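Local coordinates for protein lovastatin nonaketide synthase, polyketide synthase component (PDB 7CPX) that builds dihydromonacolin L, the polyketide precursor of lovastatin, from malonyl-CoA by repeated condensation together with methylation, ketoreduction and dehydration, working as a homodimer partnered by LovC, at residues H1109-R1114 with Q2192-W2197; L2160-T2165 with F2241-L2246; V2185-N2190 with T2209-D2214. The protein carries 2 engineered substitutions. All blocks are in the same frame, centred on the assembly; numbering follows the deposited sequence.

Contact 1 (H1109-R1114 with Q2192-W2197)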
loop_
_atom_site.group_PDB
_atom_site.type_symbol
_atom_site.label_atom_id
_atom_site.label_comp_id
_atom_site.label_asym_id
_atom_site.label_seq_id
_atom_site.Cartn_x
_atom_site.Cartn_y
_atom_site.Cartn_z
ATOM N N HIS A 1109 -40.992 17.129 -4.005
ATOM C CA HIS A 1109 -41.217 18.543 -3.718
ATOM C C HIS A 1109 -42.233 19.141 -4.686
ATOM O O HIS A 1109 -42.119 18.968 -5.906
ATOM C CB HIS A 1109 -39.890 19.302 -3.795
ATOM C CG HIS A 1109 -39.886 20.591 -3.038
ATOM N ND1 HIS A 1109 -40.044 20.651 -1.671
ATOM C CD2 HIS A 1109 -39.758 21.871 -3.458
ATOM C CE1 HIS A 1109 -40.006 21.913 -1.280
ATOM N NE2 HIS A 1109 -39.835 22.673 -2.345
ATOM N N PRO A 1110 -43.243 19.855 -4.170
ATOM C CA PRO A 1110 -44.513 19.989 -4.898
ATOM C C PRO A 1110 -44.437 20.655 -6.261
ATOM O O PRO A 1110 -44.759 20.038 -7.281
ATOM C CB PRO A 1110 -45.353 20.837 -3.940
ATOM C CG PRO A 1110 -44.341 21.678 -3.227
ATOM C CD PRO A 1110 -43.187 20.755 -3.003
ATOM N N HIS A 1111 -44.008 21.912 -6.289
ATOM C CA HIS A 1111 -43.991 22.715 -7.500
ATOM C C HIS A 1111 -42.547 22.994 -7.862
ATOM O O HIS A 1111 -41.811 23.595 -7.074
ATOM C CB HIS A 1111 -44.736 24.036 -7.313
ATOM C CG HIS A 1111 -45.984 23.919 -6.501
ATOM N ND1 HIS A 1111 -47.224 23.712 -7.065
ATOM C CD2 HIS A 1111 -46.187 24.002 -5.165
ATOM C CE1 HIS A 1111 -48.135 23.661 -6.111
ATOM N NE2 HIS A 1111 -47.532 23.833 -4.949
ATOM N N MET A 1112 -42.146 22.556 -9.047
ATOM C CA MET A 1112 -40.779 22.759 -9.501
ATOM C C MET A 1112 -40.844 23.020 -10.996
ATOM O O MET A 1112 -41.297 22.160 -11.757
ATOM C CB MET A 1112 -39.909 21.549 -9.179
ATOM C CG MET A 1112 -40.225 20.892 -7.847
ATOM S SD MET A 1112 -38.985 19.684 -7.355
ATOM C CE MET A 1112 -37.807 20.746 -6.527
ATOM N N ASN A 1113 -40.424 24.211 -11.408
ATOM C CA ASN A 1113 -40.373 24.530 -12.823
ATOM C C ASN A 1113 -39.560 23.476 -13.556
ATOM O O ASN A 1113 -38.470 23.096 -13.114
ATOM C CB ASN A 1113 -39.764 25.916 -13.026
ATOM C CG ASN A 1113 -40.603 27.015 -12.408
ATOM O OD1 ASN A 1113 -41.417 27.643 -13.085
ATOM N ND2 ASN A 1113 -40.412 27.250 -11.115
ATOM N N ARG A 1114 -40.112 22.992 -14.667
ATOM C CA ARG A 1114 -39.501 21.912 -15.428
ATOM C C ARG A 1114 -38.207 22.386 -16.073
ATOM O O ARG A 1114 -38.228 23.121 -17.064
ATOM C CB ARG A 1114 -40.473 21.400 -16.490
ATOM C CG ARG A 1114 -39.990 20.170 -17.240
ATOM C CD ARG A 1114 -40.840 19.908 -18.472
ATOM N NE ARG A 1114 -40.755 21.007 -19.428
ATOM C CZ ARG A 1114 -39.788 21.151 -20.323
ATOM N NH1 ARG A 1114 -38.798 20.278 -20.420
ATOM N NH2 ARG A 1114 -39.812 22.199 -21.142
ATOM N N GLN A 2192 -53.654 29.979 -7.258
ATOM C CA GLN A 2192 -53.474 28.530 -7.289
ATOM C C GLN A 2192 -52.206 28.173 -6.525
ATOM O O GLN A 2192 -51.098 28.250 -7.060
ATOM C CB GLN A 2192 -53.414 28.033 -8.727
ATOM C CG GLN A 2192 -52.977 26.584 -8.859
ATOM C CD GLN A 2192 -53.740 25.659 -7.931
ATOM O OE1 GLN A 2192 -54.921 25.868 -7.658
ATOM N NE2 GLN A 2192 -53.061 24.632 -7.431
ATOM N N VAL A 2193 -52.367 27.786 -5.262
ATOM C CA VAL A 2193 -51.257 27.379 -4.410
ATOM C C VAL A 2193 -51.668 26.123 -3.657
ATOM O O VAL A 2193 -52.780 26.047 -3.124
ATOM C CB VAL A 2193 -50.854 28.487 -3.419
ATOM C CG1 VAL A 2193 -49.665 28.044 -2.588
ATOM C CG2 VAL A 2193 -50.543 29.770 -4.162
ATOM N N ASN A 2194 -50.775 25.144 -3.610
ATOM C CA ASN A 2194 -51.066 23.909 -2.900
ATOM C C ASN A 2194 -51.110 24.179 -1.398
ATOM O O ASN A 2194 -50.179 24.791 -0.858
ATOM C CB ASN A 2194 -50.008 22.854 -3.215
ATOM C CG ASN A 2194 -50.408 21.470 -2.750
ATOM O OD1 ASN A 2194 -50.981 21.301 -1.675
ATOM N ND2 ASN A 2194 -50.109 20.467 -3.567
ATOM N N PRO A 2195 -52.162 23.748 -0.690
ATOM C CA PRO A 2195 -52.167 23.945 0.770
ATOM C C PRO A 2195 -50.961 23.321 1.444
ATOM O O PRO A 2195 -50.448 23.849 2.442
ATOM C CB PRO A 2195 -53.478 23.277 1.209
ATOM C CG PRO A 2195 -54.327 23.234 -0.017
ATOM C CD PRO A 2195 -53.384 23.076 -1.163
ATOM N N LYS A 2196 -50.491 22.193 0.917
ATOM C CA LYS A 2196 -49.282 21.570 1.433
ATOM C C LYS A 2196 -48.068 22.479 1.280
ATOM O O LYS A 2196 -47.125 22.368 2.068
ATOM C CB LYS A 2196 -49.081 20.228 0.723
ATOM C CG LYS A 2196 -47.737 19.549 0.931
ATOM C CD LYS A 2196 -46.963 19.459 -0.372
ATOM C CE LYS A 2196 -46.244 20.752 -0.679
ATOM N NZ LYS A 2196 -47.049 21.670 -1.541
ATOM N N TRP A 2197 -48.076 23.397 0.310
ATOM C CA TRP A 2197 -47.000 24.380 0.233
ATOM C C TRP A 2197 -47.089 25.364 1.390
ATOM O O TRP A 2197 -46.064 25.787 1.942
ATOM C CB TRP A 2197 -47.049 25.123 -1.101
ATOM C CG TRP A 2197 -45.974 26.152 -1.235
ATOM C CD1 TRP A 2197 -44.736 25.976 -1.774
ATOM C CD2 TRP A 2197 -46.038 27.519 -0.816
ATOM N NE1 TRP A 2197 -44.024 27.147 -1.719
ATOM C CE2 TRP A 2197 -44.802 28.111 -1.135
ATOM C CE3 TRP A 2197 -47.020 28.301 -0.204
ATOM C CZ2 TRP A 2197 -44.522 29.447 -0.861
ATOM C CZ3 TRP A 2197 -46.741 29.626 0.065
ATOM C CH2 TRP A 2197 -45.503 30.185 -0.264
#
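The pyrrolidine ring of P1110 lies against the end of the K2196 side chain, with CE of K2196 3.3 Å from CG of P1110 and NZ riding over the CB–CG side of the ring. K2196 leaves the helix with CG anti to its backbone N (chi1 169°), then bends at each further torsion, and this folded path carries the ammonium back across to the proline. Next to it, H1111 puts the NE2–CE1 side of its imidazole on N2194: NE2 is 3.2 Å from CB of N2194, which sits near the ring plane. CB of W2197 meets the same edge at 4.1 Å from NE2. The indole itself stands at 68° to the imidazole, the centroid of its five-membered ring 5.9 Å from that of H1111. Between the segments the grip is van der Waals contact. NZ of K2196 also lies 4.1 Å from NE2 of H1111, a closeness that would probably disfavour a protonated imidazole. N2194 has a second task as N-cap: its OD1 accepts from the backbone N of K2196 at 2.8 Å, the donor tilted 33° from the carbonyl plane, which holds the amide and steadies the first turn. Here the dehydratase domain meets the ketoreductase domain. R2170 on helix 2167-2178 lies against H1111, V2193 and W2197, while H2200, further along helix 2195-2203, meets the H1109 ring edge-to-face, and R1147 of strand 1147-1152 touches H1109 and M1112.

Contact 2 (L2160-T2165 with F2241-L2246)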
loop_
_atom_site.group_PDB
_atom_site.type_symbol
_atom_site.label_atom_id
_atom_site.label_comp_id
_atom_site.label_asym_id
_atom_site.label_seq_id
_atom_site.Cartn_x
_atom_site.Cartn_y
_atom_site.Cartn_z
ATOM N N LEU A 2160 -47.760 41.420 2.551
ATOM C CA LEU A 2160 -48.765 41.193 1.521
ATOM C C LEU A 2160 -48.090 41.208 0.156
ATOM O O LEU A 2160 -47.727 42.273 -0.353
ATOM C CB LEU A 2160 -49.853 42.260 1.603
ATOM C CG LEU A 2160 -51.066 42.076 0.693
ATOM C CD1 LEU A 2160 -51.864 40.859 1.117
ATOM C CD2 LEU A 2160 -51.935 43.320 0.715
ATOM N N LEU A 2161 -47.931 40.032 -0.438
ATOM C CA LEU A 2161 -47.347 39.895 -1.767
ATOM C C LEU A 2161 -48.499 39.885 -2.765
ATOM O O LEU A 2161 -49.156 38.860 -2.965
ATOM C CB LEU A 2161 -46.494 38.634 -1.855
ATOM C CG LEU A 2161 -45.735 38.243 -0.585
ATOM C CD1 LEU A 2161 -44.837 37.052 -0.858
ATOM C CD2 LEU A 2161 -44.911 39.395 -0.037
ATOM N N VAL A 2162 -48.748 41.037 -3.381
ATOM C CA VAL A 2162 -49.887 41.219 -4.272
ATOM C C VAL A 2162 -49.501 40.731 -5.660
ATOM O O VAL A 2162 -48.504 41.182 -6.233
ATOM C CB VAL A 2162 -50.335 42.686 -4.304
ATOM C CG1 VAL A 2162 -51.542 42.857 -5.210
ATOM C CG2 VAL A 2162 -50.646 43.168 -2.900
ATOM N N GLY A 2163 -50.292 39.807 -6.201
ATOM C CA GLY A 2163 -49.971 39.175 -7.459
ATOM C C GLY A 2163 -48.840 38.180 -7.377
ATOM O O GLY A 2163 -48.493 37.571 -8.398
ATOM N N LEU A 2164 -48.257 37.995 -6.201
ATOM C CA LEU A 2164 -47.138 37.079 -5.994
ATOM C C LEU A 2164 -47.617 35.731 -5.470
ATOM O O LEU A 2164 -47.223 35.274 -4.396
ATOM C CB LEU A 2164 -46.126 37.720 -5.053
ATOM C CG LEU A 2164 -44.989 38.469 -5.750
ATOM C CD1 LEU A 2164 -45.528 39.394 -6.824
ATOM C CD2 LEU A 2164 -44.174 39.258 -4.746
ATOM N N THR A 2165 -48.490 35.082 -6.238
ATOM C CA THR A 2165 -48.933 33.727 -5.945
ATOM C C THR A 2165 -48.263 32.687 -6.831
ATOM O O THR A 2165 -48.417 31.488 -6.576
ATOM C CB THR A 2165 -50.453 33.615 -6.104
ATOM O OG1 THR A 2165 -50.838 34.092 -7.399
ATOM C CG2 THR A 2165 -51.162 34.423 -5.031
ATOM N N PHE A 2241 -45.799 44.386 -4.144
ATOM C CA PHE A 2241 -46.770 44.572 -5.215
ATOM C C PHE A 2241 -46.146 44.138 -6.536
ATOM O O PHE A 2241 -45.289 44.837 -7.084
ATOM C CB PHE A 2241 -47.213 46.031 -5.267
ATOM C CG PHE A 2241 -48.292 46.302 -6.265
ATOM C CD1 PHE A 2241 -47.980 46.603 -7.575
ATOM C CD2 PHE A 2241 -49.621 46.261 -5.893
ATOM C CE1 PHE A 2241 -48.971 46.848 -8.498
ATOM C CE2 PHE A 2241 -50.619 46.510 -6.807
ATOM C CZ PHE A 2241 -50.294 46.808 -8.112
ATOM N N GLY A 2242 -46.575 42.984 -7.050
ATOM C CA GLY A 2242 -46.079 42.493 -8.313
ATOM C C GLY A 2242 -47.112 41.836 -9.214
ATOM O O GLY A 2242 -46.790 40.897 -9.949
ATOM N N PRO A 2243 -48.364 42.298 -9.190
ATOM C CA PRO A 2243 -49.338 41.782 -10.158
ATOM C C PRO A 2243 -48.904 42.124 -11.574
ATOM O O PRO A 2243 -48.359 43.198 -11.830
ATOM C CB PRO A 2243 -50.637 42.494 -9.773
ATOM C CG PRO A 2243 -50.187 43.760 -9.166
ATOM C CD PRO A 2243 -48.914 43.438 -8.439
ATOM N N LEU A 2244 -49.152 41.200 -12.499
ATOM C CA LEU A 2244 -48.630 41.335 -13.851
ATOM C C LEU A 2244 -49.640 40.838 -14.871
ATOM O O LEU A 2244 -50.213 39.756 -14.713
ATOM C CB LEU A 2244 -47.318 40.560 -14.005
ATOM C CG LEU A 2244 -46.685 40.602 -15.396
ATOM C CD1 LEU A 2244 -46.347 42.028 -15.772
ATOM C CD2 LEU A 2244 -45.452 39.720 -15.448
ATOM N N VAL A 2245 -49.848 41.637 -15.912
ATOM C CA VAL A 2245 -50.534 41.211 -17.126
ATOM C C VAL A 2245 -49.755 41.775 -18.304
ATOM O O VAL A 2245 -49.412 42.961 -18.313
ATOM C CB VAL A 2245 -52.000 41.680 -17.166
ATOM C CG1 VAL A 2245 -52.688 41.135 -18.404
ATOM C CG2 VAL A 2245 -52.727 41.243 -15.910
ATOM N N LEU A 2246 -49.472 40.933 -19.292
ATOM C CA LEU A 2246 -48.599 41.292 -20.399
ATOM C C LEU A 2246 -49.358 41.254 -21.716
ATOM O O LEU A 2246 -50.171 40.355 -21.954
ATOM C CB LEU A 2246 -47.392 40.353 -20.470
ATOM C CG LEU A 2246 -46.382 40.484 -19.330
ATOM C CD1 LEU A 2246 -45.304 39.419 -19.442
ATOM C CD2 LEU A 2246 -45.761 41.873 -19.324
#
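Where the parallel strands 2158-2162 and 2236-2241 end, N of G2242 bonds to O of V2162, 2.8 Å long and lying in the carbonyl plane with 159° at the hydrogen, continuing the pairing of L2160 with G2238 and A2240. These are central neighbours in the Rossmann fold of the ketoreductase, and beyond the bond both chains turn into loops that border the NADP pocket, to which G2163, G2242, P2243, L2244 and V2245 belong. G2163 makes its turn with phi 73°, a value easily reached by glycine, and its CA comes to 3.8 Å from CA of P2243. The carbonyl oxygen of V2162 has a second neighbour in CD of P2243, at 3.2 Å; the proline nitrogen has no hydrogen to offer it. On the apolar side, V2162 and F2241 project from the same face of the sheet, and CG1 of V2162 meets CD2 of F2241 at 4.0 Å, obliquely to the ring. P2243 CD sits 3.3 Å above the centre of the F2241 ring, a CH-pi placement. L2273 of helix 2256-2276 packs on both V2162 and F2241. Across the sheet in the other direction, N of G2163 is hydrogen-bonded to OG1 of T2187. L2164 closes the contact from the glycine-rich loop, setting its CD1 methyl 3.5 Å from CA of G2242.

Contact 3 (V2185-N2190 with T2209-D2214); sequences VLTSRN and TVLSMD
The flat groups that join L2186 to T2209 and L2211 are peptide units of two parallel strands: N of L2186 gives to O of T2209 at 2.9 Å, and O of L2186 takes N of L2211 at 2.8 Å. On one face of this sheet stand V2185 and T2209, side by side with CG2 to CG2 at 3.8 Å; on the other stand L2186 and V2210. CG1 of V2185 also reaches CB of L2211, 3.7 Å away, and L2228 of helix 2218-2230 packs on both residues. Past the paired part the chains stay side by side without regular bonding, and CE of M2213, its chain bent at chi3 (71°), lies 3.7 Å from CB of T2187. Farther along, CB of R2189 meets CB of D2214 at 4.1 Å. R2189 runs extended from CG to NE, and its NE stays 5.7 Å from OD1 of D2214, which is hydrogen-bonded to T2216. Since S2188, R2189, N2190 and D2214 all belong to the NADP pocket, the guanidinium is probably directed at the cofactor rather than the aspartate, consistent with a preference for the extra phosphate of NADP.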
loop_
_atom_site.group_PDB
_atom_site.type_symbol
_atom_site.label_atom_id
_atom_site.label_comp_id
_atom_site.label_asym_id
_atom_site.label_seq_id
_atom_site.Cartn_x
_atom_site.Cartn_y
_atom_site.Cartn_z
ATOM N N VAL A 2185 -49.119 36.868 3.133
ATOM C CA VAL A 2185 -50.406 36.820 2.447
ATOM C C VAL A 2185 -50.130 36.985 0.958
ATOM O O VAL A 2185 -49.841 38.091 0.493
ATOM C CB VAL A 2185 -51.370 37.898 2.948
ATOM C CG1 VAL A 2185 -52.718 37.765 2.262
ATOM C CG2 VAL A 2185 -51.522 37.813 4.455
ATOM N N LEU A 2186 -50.221 35.892 0.210
ATOM C CA LEU A 2186 -50.151 35.955 -1.241
ATOM C C LEU A 2186 -51.524 36.305 -1.798
ATOM O O LEU A 2186 -52.541 35.765 -1.356
ATOM C CB LEU A 2186 -49.680 34.620 -1.815
ATOM C CG LEU A 2186 -48.575 33.898 -1.046
ATOM C CD1 LEU A 2186 -48.199 32.605 -1.744
ATOM C CD2 LEU A 2186 -47.362 34.788 -0.894
ATOM N N THR A 2187 -51.553 37.211 -2.773
ATOM C CA THR A 2187 -52.809 37.667 -3.348
ATOM C C THR A 2187 -52.781 37.498 -4.858
ATOM O O THR A 2187 -51.747 37.702 -5.500
ATOM C CB THR A 2187 -53.091 39.133 -3.003
ATOM O OG1 THR A 2187 -52.823 39.960 -4.142
ATOM C CG2 THR A 2187 -52.234 39.587 -1.831
ATOM N N SER A 2188 -53.930 37.128 -5.413
ATOM C CA SER A 2188 -54.083 36.932 -6.846
ATOM C C SER A 2188 -55.553 36.683 -7.137
ATOM O O SER A 2188 -56.273 36.126 -6.305
ATOM C CB SER A 2188 -53.234 35.759 -7.346
ATOM O OG SER A 2188 -51.855 36.085 -7.330
ATOM N N ARG A 2189 -55.992 37.110 -8.321
ATOM C CA ARG A 2189 -57.358 36.813 -8.734
ATOM C C ARG A 2189 -57.577 35.312 -8.870
ATOM O O ARG A 2189 -58.708 34.833 -8.725
ATOM C CB ARG A 2189 -57.686 37.530 -10.048
ATOM C CG ARG A 2189 -56.626 37.395 -11.128
ATOM C CD ARG A 2189 -57.051 38.058 -12.424
ATOM N NE ARG A 2189 -56.015 37.956 -13.445
ATOM C CZ ARG A 2189 -56.084 38.517 -14.645
ATOM N NH1 ARG A 2189 -57.130 39.240 -15.012
ATOM N NH2 ARG A 2189 -55.075 38.353 -15.496
ATOM N N ASN A 2190 -56.514 34.556 -9.142
ATOM C CA ASN A 2190 -56.561 33.095 -9.215
ATOM C C ASN A 2190 -55.370 32.542 -8.443
ATOM O O ASN A 2190 -54.372 32.113 -9.039
ATOM C CB ASN A 2190 -56.554 32.611 -10.665
ATOM C CG ASN A 2190 -57.687 33.199 -11.478
ATOM O OD1 ASN A 2190 -57.503 34.173 -12.208
ATOM N ND2 ASN A 2190 -58.871 32.613 -11.351
ATOM N N THR A 2209 -50.787 32.423 3.862
ATOM C CA THR A 2209 -52.149 32.228 3.389
ATOM C C THR A 2209 -52.309 32.902 2.036
ATOM O O THR A 2209 -51.549 33.801 1.677
ATOM C CB THR A 2209 -53.178 32.786 4.382
ATOM O OG1 THR A 2209 -54.499 32.609 3.857
ATOM C CG2 THR A 2209 -52.928 34.265 4.637
ATOM N N VAL A 2210 -53.311 32.448 1.286
ATOM C CA VAL A 2210 -53.654 33.012 -0.014
ATOM C C VAL A 2210 -54.969 33.764 0.131
ATOM O O VAL A 2210 -55.909 33.277 0.767
ATOM C CB VAL A 2210 -53.753 31.925 -1.102
ATOM C CG1 VAL A 2210 -52.443 31.167 -1.207
ATOM C CG2 VAL A 2210 -54.904 30.975 -0.812
ATOM N N LEU A 2211 -55.031 34.955 -0.464
ATOM C CA LEU A 2211 -56.122 35.883 -0.205
ATOM C C LEU A 2211 -57.186 35.908 -1.293
ATOM O O LEU A 2211 -58.311 36.339 -1.019
ATOM C CB LEU A 2211 -55.567 37.300 -0.027
ATOM C CG LEU A 2211 -56.513 38.323 0.600
ATOM C CD1 LEU A 2211 -56.926 37.880 1.992
ATOM C CD2 LEU A 2211 -55.859 39.692 0.648
ATOM N N SER A 2212 -56.870 35.465 -2.509
ATOM C CA SER A 2212 -57.813 35.528 -3.624
ATOM C C SER A 2212 -58.300 36.953 -3.855
ATOM O O SER A 2212 -59.474 37.182 -4.154
ATOM C CB SER A 2212 -59.002 34.591 -3.399
ATOM O OG SER A 2212 -58.567 33.260 -3.179
ATOM N N MET A 2213 -57.396 37.918 -3.716
ATOM C CA MET A 2213 -57.733 39.330 -3.821
ATOM C C MET A 2213 -57.359 39.838 -5.208
ATOM O O MET A 2213 -56.192 39.771 -5.606
ATOM C CB MET A 2213 -57.004 40.125 -2.741
ATOM C CG MET A 2213 -57.273 41.619 -2.757
ATOM S SD MET A 2213 -56.264 42.501 -1.549
ATOM C CE MET A 2213 -54.642 42.374 -2.297
ATOM N N ASP A 2214 -58.350 40.348 -5.937
ATOM C CA ASP A 2214 -58.109 40.990 -7.224
ATOM C C ASP A 2214 -57.835 42.465 -6.971
ATOM O O ASP A 2214 -58.756 43.234 -6.675
ATOM C CB ASP A 2214 -59.305 40.801 -8.152
ATOM C CG ASP A 2214 -59.075 41.394 -9.528
ATOM O OD1 ASP A 2214 -57.963 41.900 -9.785
ATOM O OD2 ASP A 2214 -60.011 41.354 -10.355
#

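In the fold
Contacts 2 and 3 share the parallel Rossmann sheet of the ketoreductase, their centres about 9 Å apart, and strands 2158-2162 and 2183-2187 are neighbours in it; along the chain contact 3 is nested inside the loop closed by contact 2. Both border the NADP pocket. The centre of contact 1 is about 17 Å from that of contact 2 and about 16 Å from that of contact 3; it brings in the dehydratase segment 1109-1114, more than a thousand residues earlier. Its helix 2195-2203 is the crossover between the two strands of contact 3, and W2197 packs on L2186 while V2193 reaches V2210 and T2165. The dehydratase thus meets the start of the crossover helix in the beta-alpha-beta unit whose loops contribute to the NADP pocket.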